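Local coordinates for protein formate oxidase (Aspergillus oryzae, PDB 5ZU3) that probably oxidises formate with molecular oxygen, using a flavin held here as 8-formyl-FAD in a fold of the GMC oxidoreductase family, at residues A[71-76]-A[445-450]; A[106-111]-A[387-392]; A[423-428]-A[546-551]. The protein carries 1 engineered substitution. All coordinates share one frame; numbering follows the deposited sequence.

In the fold
From the N terminus, the chain passes through 71-76, at the end of strand 67-73, and meets 445-450 only much later; contact 1 therefore closes a long loop of mixed helix and strand. Contact 2 is nested wholly within that loop. Contact 3 opens at 423-428, inside the loop of contact 1, and closes beyond it at 546-551, so these two cross. Contacts 2 and 3 follow one another in series yet touch in space, with centres about 9 Å apart. Contact 2 ties helix 106-110, and contact 3 the loop before helix 555-572 near the flavin, to segments beside strands 392-397 and 415-423 of the large mixed sheet.

Contact 1. Residues A[71-76]-A[445-450]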
# COMPACT_ATOMS: atom_id res chain seq x y z
N MET A 71 7.89 3.06 -14.49
CA MET A 71 8.26 1.95 -13.61
C MET A 71 9.77 1.85 -13.46
O MET A 71 10.29 1.67 -12.36
CB MET A 71 7.74 0.63 -14.19
CG MET A 71 6.21 0.56 -14.35
SD MET A 71 5.39 0.39 -12.75
CE MET A 71 4.15 1.64 -12.96
N VAL A 72 10.47 1.94 -14.58
CA VAL A 72 11.91 1.77 -14.63
C VAL A 72 12.46 2.89 -15.50
O VAL A 72 11.88 3.20 -16.55
CB VAL A 72 12.30 0.39 -15.20
CG1 VAL A 72 13.81 0.29 -15.33
CG2 VAL A 72 11.75 -0.74 -14.33
N ARG A 73 13.55 3.51 -15.05
CA ARG A 73 14.29 4.48 -15.87
C ARG A 73 15.78 4.23 -15.66
O ARG A 73 16.38 4.84 -14.78
CB ARG A 73 13.92 5.92 -15.54
CG ARG A 73 14.58 6.91 -16.50
CD ARG A 73 14.20 8.32 -16.23
NE ARG A 73 12.86 8.55 -16.77
CZ ARG A 73 11.95 9.33 -16.20
NH1 ARG A 73 10.76 9.47 -16.75
NH2 ARG A 73 12.25 10.01 -15.09
N ARG A 74 16.34 3.34 -16.46
CA ARG A 74 17.77 3.02 -16.50
C ARG A 74 18.31 3.40 -17.87
O ARG A 74 17.54 3.60 -18.82
CB ARG A 74 18.02 1.52 -16.26
CG ARG A 74 17.57 0.96 -14.91
CD ARG A 74 17.51 -0.60 -14.91
NE ARG A 74 18.70 -1.18 -15.55
CZ ARG A 74 19.77 -1.60 -14.89
NH1 ARG A 74 19.82 -1.49 -13.56
NH2 ARG A 74 20.81 -2.10 -15.55
N ASP A 75 19.63 3.46 -17.99
CA ASP A 75 20.21 3.76 -19.30
C ASP A 75 19.96 2.63 -20.29
O ASP A 75 19.86 2.88 -21.49
CB ASP A 75 21.70 4.07 -19.19
CG ASP A 75 21.99 5.47 -18.62
OD1 ASP A 75 21.00 6.21 -18.37
OD2 ASP A 75 23.19 5.84 -18.44
N ASP A 76 19.83 1.39 -19.82
CA ASP A 76 19.61 0.27 -20.72
C ASP A 76 18.13 -0.07 -20.94
O ASP A 76 17.83 -0.89 -21.81
CB ASP A 76 20.37 -0.96 -20.23
CG ASP A 76 19.91 -1.47 -18.86
OD1 ASP A 76 18.97 -0.89 -18.24
OD2 ASP A 76 20.56 -2.43 -18.36
N ASN A 445 4.01 13.91 -12.47
CA ASN A 445 4.85 12.95 -13.15
C ASN A 445 5.50 12.06 -12.12
O ASN A 445 5.87 12.51 -11.03
CB ASN A 445 5.84 13.67 -14.05
CG ASN A 445 5.21 13.95 -15.41
OD1 ASN A 445 4.54 13.07 -15.98
ND2 ASN A 445 5.31 15.19 -15.87
N ILE A 446 5.52 10.76 -12.41
CA ILE A 446 5.80 9.75 -11.41
C ILE A 446 6.86 8.81 -11.96
O ILE A 446 6.65 8.15 -12.99
CB ILE A 446 4.53 8.98 -11.00
CG1 ILE A 446 3.42 9.95 -10.58
CG2 ILE A 446 4.83 8.03 -9.87
CD1 ILE A 446 2.11 9.29 -10.19
N ASN A 447 8.00 8.73 -11.28
CA ASN A 447 9.09 7.83 -11.63
C ASN A 447 9.45 6.99 -10.42
O ASN A 447 10.01 7.51 -9.44
CB ASN A 447 10.31 8.60 -12.12
CG ASN A 447 11.49 7.71 -12.37
OD1 ASN A 447 11.34 6.51 -12.56
ND2 ASN A 447 12.68 8.29 -12.36
N LEU A 448 9.16 5.68 -10.48
CA LEU A 448 9.44 4.80 -9.36
C LEU A 448 10.90 4.37 -9.30
O LEU A 448 11.40 4.02 -8.22
CB LEU A 448 8.55 3.56 -9.44
CG LEU A 448 7.08 3.87 -9.19
CD1 LEU A 448 6.23 2.64 -9.38
CD2 LEU A 448 6.94 4.44 -7.78
N ASN A 449 11.60 4.44 -10.43
CA ASN A 449 13.03 4.15 -10.47
C ASN A 449 13.34 2.76 -9.91
O ASN A 449 14.30 2.57 -9.16
CB ASN A 449 13.81 5.23 -9.74
CG ASN A 449 15.28 5.17 -10.04
OD1 ASN A 449 15.67 4.81 -11.14
ND2 ASN A 449 16.11 5.53 -9.05
N PHE A 450 12.50 1.79 -10.28
CA PHE A 450 12.75 0.41 -9.90
C PHE A 450 14.04 -0.07 -10.56
O PHE A 450 14.28 0.19 -11.74
CB PHE A 450 11.60 -0.50 -10.35
CG PHE A 450 10.35 -0.40 -9.51
CD1 PHE A 450 10.41 -0.13 -8.14
CD2 PHE A 450 9.11 -0.63 -10.09
CE1 PHE A 450 9.27 -0.08 -7.38
CE2 PHE A 450 7.94 -0.57 -9.34
CZ PHE A 450 8.02 -0.29 -7.99
O HOH W 1 15.82 7.43 -12.84
O HOH W 2 15.16 2.60 -12.82
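Backbone meets backbone where Phe450 N donates to Met71 O, 3.0 Å away with an N-H...O angle of 154°, at the corner the chain turns at Met71. The turn in the other segment is set by Asn447: its CG stands anti to the backbone N (chi1 175°), and OD1 receives the N-H of Asn449, which makes an Asx turn, although the donor stands above the amide carbonyl plane and not on a lone pair. On the buried side, Met71 and Leu448 run side by side in the same direction, with Met71 SD 4.1 Å from Leu448 CD1. The CB of Leu448 sits over the centre of one face of the Phe450 ring. Val72 crosses Phe450 at about a right angle, its CG2 4.0 Å from Phe450 CB.

Toward solvent the contact becomes wet. One water takes the N-H of Arg73, 2.9 Å from its N, and donates to Asn449 OD1 and to Phe450 O, in both cases 2.8 Å from the oxygen, so it bridges the two backbones at a point where no direct bond joins Arg73 to Phe450. A second water links Arg73 O to Asn447 ND2. The guanidinium of Arg73 lies with one face over Asn447 CG, the guanidinium and amide planes 50° apart; this is packing, since its NH2 and Asn447 ND2 are both donors, and the charge is paired with Glu78.

Around these residues, Met71 and Val72 both face Arg79 as a classic beta bulge in the pairing with strand 78-81. Strand 445-447 borders a sheet with 431-434 and 302-304, and a backbone bond of Ile446 with Thr70 links it to strand 67-73. Leu448 packs on Leu304. Arg74, salt-bridged to Asp76 and to Asp454 of helix 454-473, also touches His498 and Leu502 of helix 494-504.

Contact 2. Residues A[106-111]-A[387-392]; sequences KATFDQ and LGQPHF
Two flat amides, those of Gln111 and Gln389, meet across this contact with their planes 47° apart, so they do not stack. The helix involved, 106-110, overlaps the signature region of the GMC oxidoreductase family, and its partner is the irregular loop that runs into strand 392-397. The Gln111 amide has Leu387 CD1 above one face, 3.6 Å from its NE2. That same NE2 and the NE2 of Gln389 share a water that accepts from both, at 2.7 Å from Gln111 NE2 and 3.2 Å from Gln389 NE2, which lets two donors face each other without a direct bond. Gln111 was modelled in two conformers, so its contacts with Leu387 and the water are less certain.

The contact lies away from the annotated FAD sites and joins helix to loop near the protein surface. Ala107 turns its methyl onto the loop, with its CB 3.5 Å from Leu387 CB. The next residue, Thr108, offers OG1 to the Gln389 amide; NE2 donates to it in a weak bond of 3.3 Å and 156°. The stronger partner of the Thr108 OG1 is the carboxylate of Asp551, consistent with the hydroxyl giving its proton there and using its oxygen to receive the glutamine.

An unusual bend of the Gln389 chain at chi2 (101°) swings the amide back along its own loop, with NE2 toward the helix and OE1 toward the chain behind it. Between Leu387 and Gln389, the backbone angles of Gly388 call for glycine. Both ends of the Gln389 amide find partners, which supports the modelled orientation of the amide: OE1 accepts the backbone N-H of Leu387 at 2.9 Å from its N.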
# COMPACT_ATOMS: atom_id res chain seq x y z
N LYS A 106 10.49 -5.34 13.05
CA LYS A 106 10.89 -4.43 14.12
C LYS A 106 12.19 -3.71 13.78
O LYS A 106 12.33 -2.51 14.01
CB LYS A 106 10.99 -5.21 15.43
CG LYS A 106 11.80 -4.59 16.56
CD LYS A 106 11.50 -5.37 17.87
CE LYS A 106 12.48 -5.04 18.96
NZ LYS A 106 12.73 -3.59 19.08
N ALA A 107 13.15 -4.43 13.20
CA ALA A 107 14.43 -3.81 12.92
C ALA A 107 14.27 -2.62 11.98
O ALA A 107 14.98 -1.61 12.10
CB ALA A 107 15.39 -4.84 12.34
N THR A 108 13.34 -2.73 11.05
CA THR A 108 13.11 -1.67 10.08
C THR A 108 12.48 -0.45 10.74
O THR A 108 12.93 0.69 10.53
CB THR A 108 12.24 -2.21 8.95
OG1 THR A 108 12.96 -3.27 8.31
CG2 THR A 108 11.96 -1.12 7.94
N PHE A 109 11.43 -0.67 11.51
CA PHE A 109 10.78 0.45 12.19
C PHE A 109 11.71 1.13 13.18
O PHE A 109 11.64 2.36 13.36
CB PHE A 109 9.51 -0.04 12.87
CG PHE A 109 8.36 -0.23 11.92
CD1 PHE A 109 7.54 0.84 11.59
CD2 PHE A 109 8.11 -1.47 11.35
CE1 PHE A 109 6.47 0.67 10.73
CE2 PHE A 109 7.05 -1.64 10.49
CZ PHE A 109 6.22 -0.57 10.19
N ASP A 110 12.60 0.38 13.83
CA ASP A 110 13.53 1.03 14.75
C ASP A 110 14.36 2.06 14.01
O ASP A 110 14.65 3.14 14.56
CB ASP A 110 14.43 0.01 15.43
CG ASP A 110 13.76 -0.68 16.59
OD1 ASP A 110 12.65 -0.25 16.98
OD2 ASP A 110 14.35 -1.64 17.12
N GLN A 111 14.73 1.76 12.76
CA GLN A 111 15.55 2.66 11.96
C GLN A 111 14.82 3.95 11.58
O GLN A 111 15.47 4.90 11.15
CB GLN A 111 16.07 1.93 10.71
CG GLN A 111 17.43 1.23 10.89
CD GLN A 111 17.86 0.40 9.68
OE1 GLN A 111 18.94 0.61 9.12
NE2 GLN A 111 17.01 -0.55 9.27
N LEU A 387 19.72 -6.34 9.03
CA LEU A 387 19.25 -6.57 10.38
C LEU A 387 18.28 -7.75 10.45
O LEU A 387 17.39 -7.78 11.30
CB LEU A 387 18.60 -5.31 10.96
CG LEU A 387 19.32 -3.97 10.85
CD1 LEU A 387 18.48 -2.90 11.54
CD2 LEU A 387 20.73 -4.01 11.44
N GLY A 388 18.41 -8.73 9.56
CA GLY A 388 17.62 -9.95 9.65
C GLY A 388 16.24 -9.90 9.01
O GLY A 388 15.50 -10.90 9.10
N GLN A 389 15.88 -8.79 8.37
CA GLN A 389 14.56 -8.64 7.76
C GLN A 389 14.33 -9.67 6.65
O GLN A 389 15.28 -10.25 6.12
CB GLN A 389 14.42 -7.22 7.21
CG GLN A 389 14.67 -6.14 8.22
CD GLN A 389 16.05 -5.52 8.09
OE1 GLN A 389 17.06 -6.24 7.96
NE2 GLN A 389 16.12 -4.19 8.14
N PRO A 390 13.07 -9.88 6.26
CA PRO A 390 12.81 -10.69 5.07
C PRO A 390 13.49 -10.07 3.85
O PRO A 390 13.82 -8.88 3.82
CB PRO A 390 11.28 -10.63 4.92
CG PRO A 390 10.77 -10.23 6.24
CD PRO A 390 11.83 -9.37 6.86
N HIS A 391 13.72 -10.90 2.84
CA HIS A 391 14.10 -10.39 1.53
C HIS A 391 12.87 -10.25 0.63
O HIS A 391 12.81 -9.33 -0.19
CB HIS A 391 15.14 -11.30 0.85
CG HIS A 391 16.53 -11.16 1.40
ND1 HIS A 391 17.38 -12.24 1.55
CD2 HIS A 391 17.22 -10.08 1.83
CE1 HIS A 391 18.54 -11.82 2.03
NE2 HIS A 391 18.47 -10.51 2.21
N PHE A 392 11.90 -11.15 0.75
CA PHE A 392 10.74 -11.11 -0.12
C PHE A 392 9.45 -11.25 0.66
O PHE A 392 9.43 -11.74 1.79
CB PHE A 392 10.82 -12.19 -1.18
CG PHE A 392 11.83 -11.90 -2.23
CD1 PHE A 392 13.18 -12.22 -2.02
CD2 PHE A 392 11.45 -11.28 -3.41
CE1 PHE A 392 14.13 -11.94 -2.99
CE2 PHE A 392 12.41 -10.99 -4.39
CZ PHE A 392 13.74 -11.32 -4.18
O HOH W 3 18.16 -1.93 7.24

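Contact 3. Residues A[423-428]-A[546-551]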
# COMPACT_ATOMS: atom_id res chain seq x y z
N LEU A 423 9.95 -7.86 -3.93
CA LEU A 423 11.20 -7.53 -3.24
C LEU A 423 10.92 -6.43 -2.21
O LEU A 423 10.65 -5.28 -2.56
CB LEU A 423 12.27 -7.11 -4.24
CG LEU A 423 13.56 -6.47 -3.72
CD1 LEU A 423 14.40 -7.44 -2.84
CD2 LEU A 423 14.39 -5.90 -4.88
N VAL A 424 10.92 -6.79 -0.92
CA VAL A 424 10.46 -5.86 0.09
C VAL A 424 11.60 -5.04 0.66
O VAL A 424 11.34 -4.01 1.32
CB VAL A 424 9.71 -6.59 1.23
CG1 VAL A 424 8.37 -7.13 0.71
CG2 VAL A 424 10.54 -7.72 1.80
N ARG A 425 12.85 -5.41 0.40
CA ARG A 425 14.00 -4.66 0.89
C ARG A 425 14.94 -4.31 -0.26
O ARG A 425 16.11 -4.70 -0.27
CB ARG A 425 14.72 -5.45 1.98
CG ARG A 425 14.02 -5.41 3.33
CD ARG A 425 14.57 -4.29 4.22
NE ARG A 425 14.31 -2.97 3.63
CZ ARG A 425 13.18 -2.29 3.82
NH1 ARG A 425 12.21 -2.81 4.58
NH2 ARG A 425 13.00 -1.10 3.27
N PRO A 426 14.48 -3.52 -1.24
CA PRO A 426 15.35 -3.13 -2.34
C PRO A 426 16.37 -2.10 -1.89
O PRO A 426 16.21 -1.43 -0.87
CB PRO A 426 14.39 -2.54 -3.37
CG PRO A 426 13.23 -2.04 -2.56
CD PRO A 426 13.22 -2.75 -1.24
N ILE A 427 17.43 -1.97 -2.67
CA ILE A 427 18.43 -0.96 -2.35
C ILE A 427 18.55 0.10 -3.44
O ILE A 427 19.44 0.95 -3.38
CB ILE A 427 19.80 -1.61 -2.08
CG1 ILE A 427 20.23 -2.45 -3.28
CG2 ILE A 427 19.71 -2.45 -0.81
CD1 ILE A 427 21.71 -2.74 -3.34
N SER A 428 17.68 0.05 -4.45
CA SER A 428 17.70 1.12 -5.44
C SER A 428 17.37 2.46 -4.80
O SER A 428 16.52 2.56 -3.89
CB SER A 428 16.72 0.81 -6.57
OG SER A 428 17.32 -0.08 -7.49
N ILE A 546 5.99 8.20 5.26
CA ILE A 546 6.74 6.98 5.61
C ILE A 546 8.21 7.11 5.21
O ILE A 546 8.51 7.23 4.03
CB ILE A 546 6.06 5.76 4.98
CG1 ILE A 546 4.69 5.59 5.64
CG2 ILE A 546 6.94 4.53 5.10
CD1 ILE A 546 3.82 4.49 5.05
N PRO A 547 9.14 7.09 6.16
CA PRO A 547 10.56 7.35 5.82
C PRO A 547 11.38 6.15 5.36
O PRO A 547 12.39 6.35 4.67
CB PRO A 547 11.12 7.92 7.13
CG PRO A 547 10.32 7.22 8.18
CD PRO A 547 8.93 6.99 7.62
N ILE A 548 11.02 4.94 5.77
CA ILE A 548 11.66 3.69 5.32
C ILE A 548 10.54 2.69 5.07
O ILE A 548 9.76 2.39 5.98
CB ILE A 548 12.66 3.12 6.34
CG1 ILE A 548 13.74 4.13 6.72
CG2 ILE A 548 13.29 1.82 5.82
CD1 ILE A 548 14.71 3.59 7.81
N ILE A 549 10.45 2.19 3.85
CA ILE A 549 9.25 1.41 3.47
C ILE A 549 9.24 0.10 4.26
O ILE A 549 10.28 -0.57 4.37
CB ILE A 549 9.23 1.15 1.96
CG1 ILE A 549 7.95 0.42 1.55
CG2 ILE A 549 10.42 0.32 1.52
CD1 ILE A 549 7.78 0.27 0.03
N PRO A 550 8.12 -0.26 4.88
CA PRO A 550 8.05 -1.54 5.60
C PRO A 550 8.38 -2.72 4.69
O PRO A 550 8.40 -2.61 3.46
CB PRO A 550 6.60 -1.59 6.10
CG PRO A 550 6.24 -0.15 6.30
CD PRO A 550 7.03 0.65 5.26
N ASP A 551 8.60 -3.88 5.33
CA ASP A 551 9.11 -5.09 4.68
C ASP A 551 7.98 -5.97 4.13
O ASP A 551 8.09 -7.21 4.13
CB ASP A 551 9.96 -5.89 5.66
CG ASP A 551 10.85 -5.01 6.55
OD1 ASP A 551 10.35 -4.51 7.56
OD2 ASP A 551 12.04 -4.81 6.28
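Arg425 and Ile549 meet through two bonds to one carbonyl: NH1 and NH2 each donate to Ile549 O, both at 3.0 Å, with that oxygen in the guanidinium plane. NH1 also reaches Asp551 OD2 at 2.6 Å, a salt bridge. The guanidinium and carboxylate planes stand 79° apart, and NH1 meets OD2 from above the carboxylate plane, although OD2 itself lies near the plane of the guanidinium. Arg425 CD also passes 3.3 Å from Asp551 OD2. To get there the chain bends twice, at chi2 (-94°) and at chi3 (64°), curling back toward the loop. Ile549 CG2 packs beside Arg425 NH2 at 3.4 Å, and Val424 closes the other end of the contact, its CB 3.4 Å from Asp551 O.

The buried carboxylate is held from several directions. Asp551 OD1 accepts the backbone N-H of His105, and OD2 also meets Thr108, so its negative charge is probably stabilised by the arginine and these two donors together. Behind Arg425, Val424 bonds through its backbone to His391, and Pro426 packs on Asp456 of helix 454-473. On the other side Pro550 leans on Phe109 of helix 106-110.

Segment 546-551 belongs to the loop between strand 538-540, at one border of the parallel Rossmann-type sheet, and helix 555-572. The FAD-binding residues Ala543 and Gln555 bracket it in sequence, and the Ile549 side chain lies about 9 Å from the 8-formyl-FAD, which places this loop near, but not in contact with, the flavin site of a GMC oxidoreductase.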